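Local structure of papain inhibitor (Streptomyces mobaraensis, 5NTB) at residues K7-T13 against V100-W106; A36-W41 against C78-D84. The protein is a heat-stress protein that inhibits papain, bromelain and bovine trypsin and serves as a glutamine and lysine donor substrate for transglutaminase. All blocks are in the same frame, centred on the assembly; numbering follows the deposited sequence. Where two conformers were deposited one is given.

Contact 1. Residues K7-T13 against V100-W106. With SO4 (sulfate ion), chain D.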
loop_
_atom_site.group_PDB
_atom_site.type_symbol
_atom_site.label_atom_id
_atom_site.label_comp_id
_atom_site.label_asym_id
_atom_site.label_seq_id
_atom_site.Cartn_x
_atom_site.Cartn_y
_atom_site.Cartn_z
ATOM N N LYS A 7 10.493 -9.723 -2.410
ATOM C CA LYS A 7 9.649 -9.821 -1.229
ATOM C C LYS A 7 10.316 -9.104 -0.066
ATOM O O LYS A 7 11.531 -9.196 0.136
ATOM C CB LYS A 7 9.372 -11.287 -0.869
ATOM C CG LYS A 7 8.521 -12.043 -1.895
ATOM C CD LYS A 7 7.312 -12.724 -1.239
ATOM C CE LYS A 7 6.235 -13.098 -2.258
ATOM N NZ LYS A 7 6.802 -13.247 -3.633
ATOM N N MET A 8 9.518 -8.358 0.681
ATOM C CA MET A 8 9.983 -7.661 1.865
ATOM C C MET A 8 9.130 -8.053 3.054
ATOM O O MET A 8 7.930 -8.303 2.914
ATOM C CB MET A 8 9.927 -6.161 1.673
ATOM C CG MET A 8 11.078 -5.699 0.808
ATOM S SD MET A 8 10.897 -4.005 0.285
ATOM C CE MET A 8 9.472 -4.104 -0.788
ATOM N N THR A 9 9.758 -8.132 4.218
ATOM C CA THR A 9 9.020 -8.335 5.445
ATOM C C THR A 9 8.709 -6.984 6.056
ATOM O O THR A 9 9.563 -6.095 6.101
ATOM C CB THR A 9 9.811 -9.191 6.432
ATOM O OG1 THR A 9 10.092 -10.463 5.830
ATOM C CG2 THR A 9 8.992 -9.406 7.696
ATOM N N GLY A 10 7.479 -6.824 6.510
ATOM C CA GLY A 10 7.172 -5.588 7.181
ATOM C C GLY A 10 5.873 -5.668 7.933
ATOM O O GLY A 10 5.495 -6.722 8.458
ATOM N N LYS A 11 5.194 -4.543 8.012
ATOM C CA LYS A 11 3.973 -4.455 8.780
ATOM C C LYS A 11 2.935 -3.739 7.945
ATOM O O LYS A 11 3.252 -3.036 6.975
ATOM C CB LYS A 11 4.188 -3.724 10.107
ATOM C CG LYS A 11 4.418 -2.243 9.946
ATOM C CD LYS A 11 4.487 -1.525 11.294
ATOM C CE LYS A 11 5.898 -1.538 11.847
ATOM N NZ LYS A 11 6.074 -0.540 12.940
ATOM N N MET A 12 1.686 -3.937 8.324
ATOM C CA MET A 12 0.598 -3.256 7.652
ATOM C C MET A 12 -0.333 -2.628 8.674
ATOM O O MET A 12 -0.626 -3.206 9.728
ATOM C CB MET A 12 -0.179 -4.196 6.732
ATOM C CG MET A 12 -0.883 -5.339 7.423
ATOM S SD MET A 12 -1.761 -6.355 6.216
ATOM C CE MET A 12 -2.593 -7.500 7.317
ATOM N N THR A 13 -0.757 -1.423 8.359
ATOM C CA THR A 13 -1.859 -0.753 9.022
ATOM C C THR A 13 -2.899 -0.450 7.962
ATOM O O THR A 13 -2.760 -0.831 6.797
ATOM C CB THR A 13 -1.375 0.519 9.712
ATOM O OG1 THR A 13 -0.669 1.325 8.766
ATOM C CG2 THR A 13 -0.429 0.177 10.850
ATOM N N VAL A 100 -2.884 -3.113 13.773
ATOM C CA VAL A 100 -1.588 -3.210 13.108
ATOM C C VAL A 100 -1.148 -4.661 13.142
ATOM O O VAL A 100 -1.280 -5.340 14.166
ATOM C CB VAL A 100 -0.534 -2.296 13.757
ATOM C CG1 VAL A 100 -0.561 -2.453 15.262
ATOM C CG2 VAL A 100 0.859 -2.587 13.192
ATOM N N VAL A 101 -0.648 -5.143 12.012
ATOM C CA VAL A 101 -0.179 -6.515 11.887
ATOM C C VAL A 101 1.286 -6.470 11.502
ATOM O O VAL A 101 1.636 -5.974 10.425
ATOM C CB VAL A 101 -0.983 -7.305 10.845
ATOM C CG1 VAL A 101 -0.351 -8.660 10.618
ATOM C CG2 VAL A 101 -2.432 -7.444 11.278
ATOM N N ASN A 102 2.142 -6.982 12.374
ATOM C CA ASN A 102 3.540 -7.158 12.035
ATOM C C ASN A 102 3.726 -8.498 11.344
ATOM O O ASN A 102 2.891 -9.402 11.443
ATOM C CB ASN A 102 4.405 -7.105 13.286
ATOM C CG ASN A 102 4.384 -5.745 13.940
ATOM O OD1 ASN A 102 4.823 -4.759 13.352
ATOM N ND2 ASN A 102 3.854 -5.675 15.153
ATOM N N GLY A 103 4.846 -8.624 10.649
ATOM C CA GLY A 103 5.168 -9.900 10.046
ATOM C C GLY A 103 4.366 -10.252 8.813
ATOM O O GLY A 103 4.065 -11.428 8.594
ATOM N N ILE A 104 3.994 -9.263 8.008
ATOM C CA ILE A 104 3.451 -9.542 6.689
ATOM C C ILE A 104 4.611 -9.577 5.709
ATOM O O ILE A 104 5.733 -9.161 6.017
ATOM C CB ILE A 104 2.415 -8.495 6.244
ATOM C CG1 ILE A 104 3.088 -7.120 6.110
ATOM C CG2 ILE A 104 1.267 -8.454 7.226
ATOM C CD1 ILE A 104 2.562 -6.279 4.975
ATOM N N THR A 105 4.340 -10.079 4.520
ATOM C CA THR A 105 5.284 -9.975 3.430
ATOM C C THR A 105 4.593 -9.248 2.290
ATOM O O THR A 105 3.382 -9.387 2.091
ATOM C CB THR A 105 5.770 -11.347 2.975
ATOM O OG1 THR A 105 4.712 -12.009 2.281
ATOM C CG2 THR A 105 6.214 -12.210 4.190
ATOM N N TRP A 106 5.360 -8.452 1.557
ATOM C CA TRP A 106 4.791 -7.747 0.422
ATOM C C TRP A 106 5.856 -7.506 -0.625
ATOM O O TRP A 106 7.054 -7.521 -0.342
ATOM C CB TRP A 106 4.108 -6.429 0.848
ATOM C CG TRP A 106 4.986 -5.347 1.398
ATOM C CD1 TRP A 106 5.374 -5.181 2.699
ATOM C CD2 TRP A 106 5.542 -4.253 0.669
ATOM N NE1 TRP A 106 6.144 -4.039 2.821
ATOM C CE2 TRP A 106 6.262 -3.455 1.588
ATOM C CE3 TRP A 106 5.487 -3.858 -0.671
ATOM C CZ2 TRP A 106 6.941 -2.297 1.208
ATOM C CZ3 TRP A 106 6.156 -2.701 -1.054
ATOM C CH2 TRP A 106 6.866 -1.923 -0.108
HETATM S S SO4 D . 6.644 2.806 11.588
HETATM O O1 SO4 D . 7.180 1.458 11.778
HETATM O O2 SO4 D . 5.449 2.992 12.409
HETATM O O3 SO4 D . 6.316 3.000 10.170
HETATM O O4 SO4 D . 7.669 3.780 11.965
HETATM O O HOH W 1 6.734 -5.684 11.487
#
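Met8 lays its terminal methyl on the indole of Trp106: CE stands 3.6 Å from the centroid of the six-membered ring, a CH-pi contact over the face but displaced toward the rim. SD lies farther off above the same face, making this also a Met-aromatic pair. The bend of the methionine at its last torsion (chi3 -67°) turns the methyl onto the ring. At the other end Met12 runs extended beside Val101, with CE 3.9 Å from Val101 CB, while its CG and SD touch the CG2 branch of Ile104. Behind these side chains lies an antiparallel ladder in the double-psi beta-barrel fold of this family. Met8 and Trp106 exchange two backbone bonds, as do Met12 and Val101. Between them Gly103 and Ile104 both face Gly10 in a G1 beta bulge, where the chain turns a corner at Gly103; Gly10 N binds Ile104 O at 3.0 Å, and Ile104 N reaches Gly10 O from 35° out of the carbonyl plane. On the face away from the methionines, Lys11 and Asn102 run side by side, Asn102 OD1 lying 3.5 Å from Lys11 CB and taking a water bond. The lysine continues to a sulfate, with NZ 2.6 Å from O1. Farther out, Trp106 NE1 is held by Thr81 O, fixing the indole, and Phe90, Leu93 and Ala94 pack around Met12.

Contact 2. Residues A36-W41 against C78-D84. With SO4 (sulfate ion), chain D; SO4 (sulfate ion), chain C.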
loop_
_atom_site.group_PDB
_atom_site.type_symbol
_atom_site.label_atom_id
_atom_site.label_comp_id
_atom_site.label_asym_id
_atom_site.label_seq_id
_atom_site.Cartn_x
_atom_site.Cartn_y
_atom_site.Cartn_z
ATOM N N ALA A 36 -1.196 2.622 0.266
ATOM C CA ALA A 36 -0.330 3.790 0.395
ATOM C C ALA A 36 1.078 3.307 0.708
ATOM O O ALA A 36 1.284 2.560 1.677
ATOM C CB ALA A 36 -0.842 4.729 1.488
ATOM N N ILE A 37 2.028 3.698 -0.134
ATOM C CA ILE A 37 3.409 3.222 -0.096
ATOM C C ILE A 37 4.281 4.198 0.690
ATOM O O ILE A 37 4.155 5.421 0.525
ATOM C CB ILE A 37 3.933 3.020 -1.526
ATOM C CG1 ILE A 37 3.208 1.851 -2.194
ATOM C CG2 ILE A 37 5.470 2.853 -1.572
ATOM C CD1 ILE A 37 3.418 0.509 -1.515
ATOM N N PRO A 38 5.174 3.705 1.551
ATOM C CA PRO A 38 6.036 4.600 2.341
ATOM C C PRO A 38 6.814 5.590 1.489
ATOM O O PRO A 38 7.264 5.277 0.381
ATOM C CB PRO A 38 6.996 3.641 3.055
ATOM C CG PRO A 38 6.378 2.324 2.986
ATOM C CD PRO A 38 5.334 2.289 1.915
ATOM N N ALA A 39 7.033 6.777 2.072
ATOM C CA ALA A 39 7.621 7.889 1.335
ATOM C C ALA A 39 9.005 7.559 0.792
ATOM O O ALA A 39 9.403 8.110 -0.235
ATOM C CB ALA A 39 7.693 9.130 2.225
ATOM N N ALA A 40 9.738 6.649 1.436
ATOM C CA ALA A 40 11.106 6.368 1.007
ATOM C C ALA A 40 11.184 5.773 -0.396
ATOM O O ALA A 40 12.265 5.782 -1.001
ATOM C CB ALA A 40 11.787 5.437 2.006
ATOM N N TRP A 41 10.067 5.297 -0.947
ATOM C CA TRP A 41 10.055 4.732 -2.286
ATOM C C TRP A 41 9.709 5.747 -3.362
ATOM O O TRP A 41 9.840 5.428 -4.546
ATOM C CB TRP A 41 9.058 3.578 -2.357
ATOM C CG TRP A 41 9.399 2.475 -1.410
ATOM C CD1 TRP A 41 8.834 2.223 -0.191
ATOM C CD2 TRP A 41 10.405 1.477 -1.607
ATOM N NE1 TRP A 41 9.438 1.124 0.388
ATOM C CE2 TRP A 41 10.408 0.654 -0.462
ATOM C CE3 TRP A 41 11.318 1.209 -2.633
ATOM C CZ2 TRP A 41 11.281 -0.433 -0.328
ATOM C CZ3 TRP A 41 12.172 0.128 -2.498
ATOM C CH2 TRP A 41 12.148 -0.676 -1.357
ATOM N N CYS A 78 5.115 6.325 7.219
ATOM C CA CYS A 78 5.457 4.912 7.238
ATOM C C CYS A 78 6.945 4.721 7.024
ATOM O O CYS A 78 7.544 5.346 6.148
ATOM C CB CYS A 78 4.725 4.154 6.129
ATOM S SG CYS A 78 2.966 3.874 6.343
ATOM N N ASP A 79 7.547 3.840 7.826
ATOM C CA ASP A 79 8.914 3.433 7.543
ATOM C C ASP A 79 8.939 2.528 6.312
ATOM O O ASP A 79 7.900 2.110 5.781
ATOM C CB ASP A 79 9.536 2.722 8.748
ATOM C CG ASP A 79 11.060 2.907 8.829
ATOM O OD1 ASP A 79 11.684 3.378 7.855
ATOM O OD2 ASP A 79 11.639 2.582 9.887
ATOM N N ARG A 80 10.163 2.192 5.899
ATOM C CA ARG A 80 10.416 1.597 4.589
ATOM C C ARG A 80 9.543 0.389 4.234
ATOM O O ARG A 80 9.109 0.246 3.080
ATOM C CB ARG A 80 11.889 1.211 4.555
ATOM C CG ARG A 80 12.377 0.760 3.236
ATOM C CD ARG A 80 13.869 0.475 3.326
ATOM N NE ARG A 80 14.300 -0.251 2.156
ATOM C CZ ARG A 80 14.261 -1.573 2.047
ATOM N NH1 ARG A 80 13.816 -2.315 3.065
ATOM N NH2 ARG A 80 14.666 -2.150 0.930
ATOM N N THR A 81 9.316 -0.523 5.176
ATOM C CA THR A 81 8.559 -1.727 4.843
ATOM C C THR A 81 7.177 -1.742 5.476
ATOM O O THR A 81 6.513 -2.785 5.474
ATOM C CB THR A 81 9.321 -2.990 5.234
ATOM O OG1 THR A 81 9.535 -2.981 6.644
ATOM C CG2 THR A 81 10.672 -3.071 4.484
ATOM N N HIS A 82 6.723 -0.605 5.987
ATOM C CA HIS A 82 5.389 -0.472 6.563
ATOM C C HIS A 82 4.434 0.058 5.498
ATOM O O HIS A 82 4.566 1.203 5.062
ATOM C CB HIS A 82 5.467 0.454 7.775
ATOM C CG HIS A 82 4.144 0.907 8.311
ATOM N ND1 HIS A 82 4.047 1.885 9.277
ATOM C CD2 HIS A 82 2.877 0.525 8.032
ATOM C CE1 HIS A 82 2.775 2.098 9.559
ATOM N NE2 HIS A 82 2.042 1.284 8.818
ATOM N N ILE A 83 3.463 -0.770 5.082
ATOM C CA ILE A 83 2.465 -0.330 4.112
ATOM C C ILE A 83 1.180 0.021 4.835
ATOM O O ILE A 83 0.815 -0.591 5.843
ATOM C CB ILE A 83 2.218 -1.384 3.014
ATOM C CG1 ILE A 83 1.710 -2.703 3.605
ATOM C CG2 ILE A 83 3.478 -1.590 2.209
ATOM C CD1 ILE A 83 1.353 -3.750 2.536
ATOM N N ASP A 84 0.470 0.995 4.288
ATOM C CA ASP A 84 -0.811 1.452 4.822
ATOM C C ASP A 84 -1.860 1.049 3.789
ATOM O O ASP A 84 -2.048 1.727 2.771
ATOM C CB ASP A 84 -0.773 2.961 5.064
ATOM C CG ASP A 84 -1.712 3.428 6.174
ATOM O OD1 ASP A 84 -2.308 2.602 6.882
ATOM O OD2 ASP A 84 -1.833 4.659 6.342
HETATM S S SO4 D . 6.644 2.806 11.588
HETATM O O1 SO4 D . 7.180 1.458 11.778
HETATM O O2 SO4 D . 5.449 2.992 12.409
HETATM O O3 SO4 D . 6.316 3.000 10.170
HETATM O O4 SO4 D . 7.669 3.780 11.965
HETATM S S SO4 C . 14.819 -5.703 2.577
HETATM O O1 SO4 C . 15.051 -7.136 2.412
HETATM O O2 SO4 C . 15.658 -5.221 3.670
HETATM O O3 SO4 C . 15.148 -4.982 1.353
HETATM O O4 SO4 C . 13.428 -5.443 2.941
HETATM O O HOH W 2 9.573 5.769 4.293
#
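In this double-psi beta-barrel protein, a short antiparallel pairing and the type I turn that leads into it join residues 36-41 to residues 78-84. Ala36 and Asp84 form the hydrogen-bonded pair: Ala36 N gives a bond of 2.8 Å to Asp84 O, and Asp84 N returns a longer one to Ala36 O. Beyond it the backbone ladder gives way to Pro38, whose ring is pushed into the turn from Asp79 to His82. Its CG sits 3.0 Å from His82 O, close also to Asp79 O and Arg80 O, while CB rests against Cys78 CB. The turn is closed by His82 N on Asp79 O, and Asp79 OD1 accepts a bond from Arg80 N, met from above the carboxylate plane. Trp41, in the 3-10 segment that follows the strand, grips the turn by its indole edge: NE1 donates 2.9 Å to Arg80 O, nearly straight at 167°, in the ring plane and onto a carbonyl lone pair. Arg80 crosses Trp41 with its chain extended from CG to NE, chi1 of -172° swinging CG away from the backbone N, and brings one guanidinium face over Trp41 CZ2, the two planes 41° apart. NH2 and NH1 then hold a sulfate, the former at 2.9 Å from O3. A second sulfate accepts from both His82 ND1 and Asp79 N through one oxygen, O3, which lies in the imidazole plane, 2.7 Å from ND1. Cys78 SG, bonded to Cys75, covers one imidazole face, 3.5 Å above its centre.

In the fold
How nested contacts close a small barrel can be followed from the N terminus. Residues 7-13 open strand 8-18 and wait for nearly the whole chain before residues 100-106 return to pair with them, so contact 1 closes the long outer loop. Within that loop, strand 35-38 meets residues 78-84, and contact 2 closes a shorter one, wholly nested. The two join because strand 82-86 runs parallel to strand 8-18 and belongs to the same sheet: Thr13 OG1 probably hydrogen-bonds both His82 NE2 and Asp84 OD1, and Ile83 packs on Trp106. One sulfate bridges both contacts, held by Lys11 from the first and by Asp79 and His82 from the second.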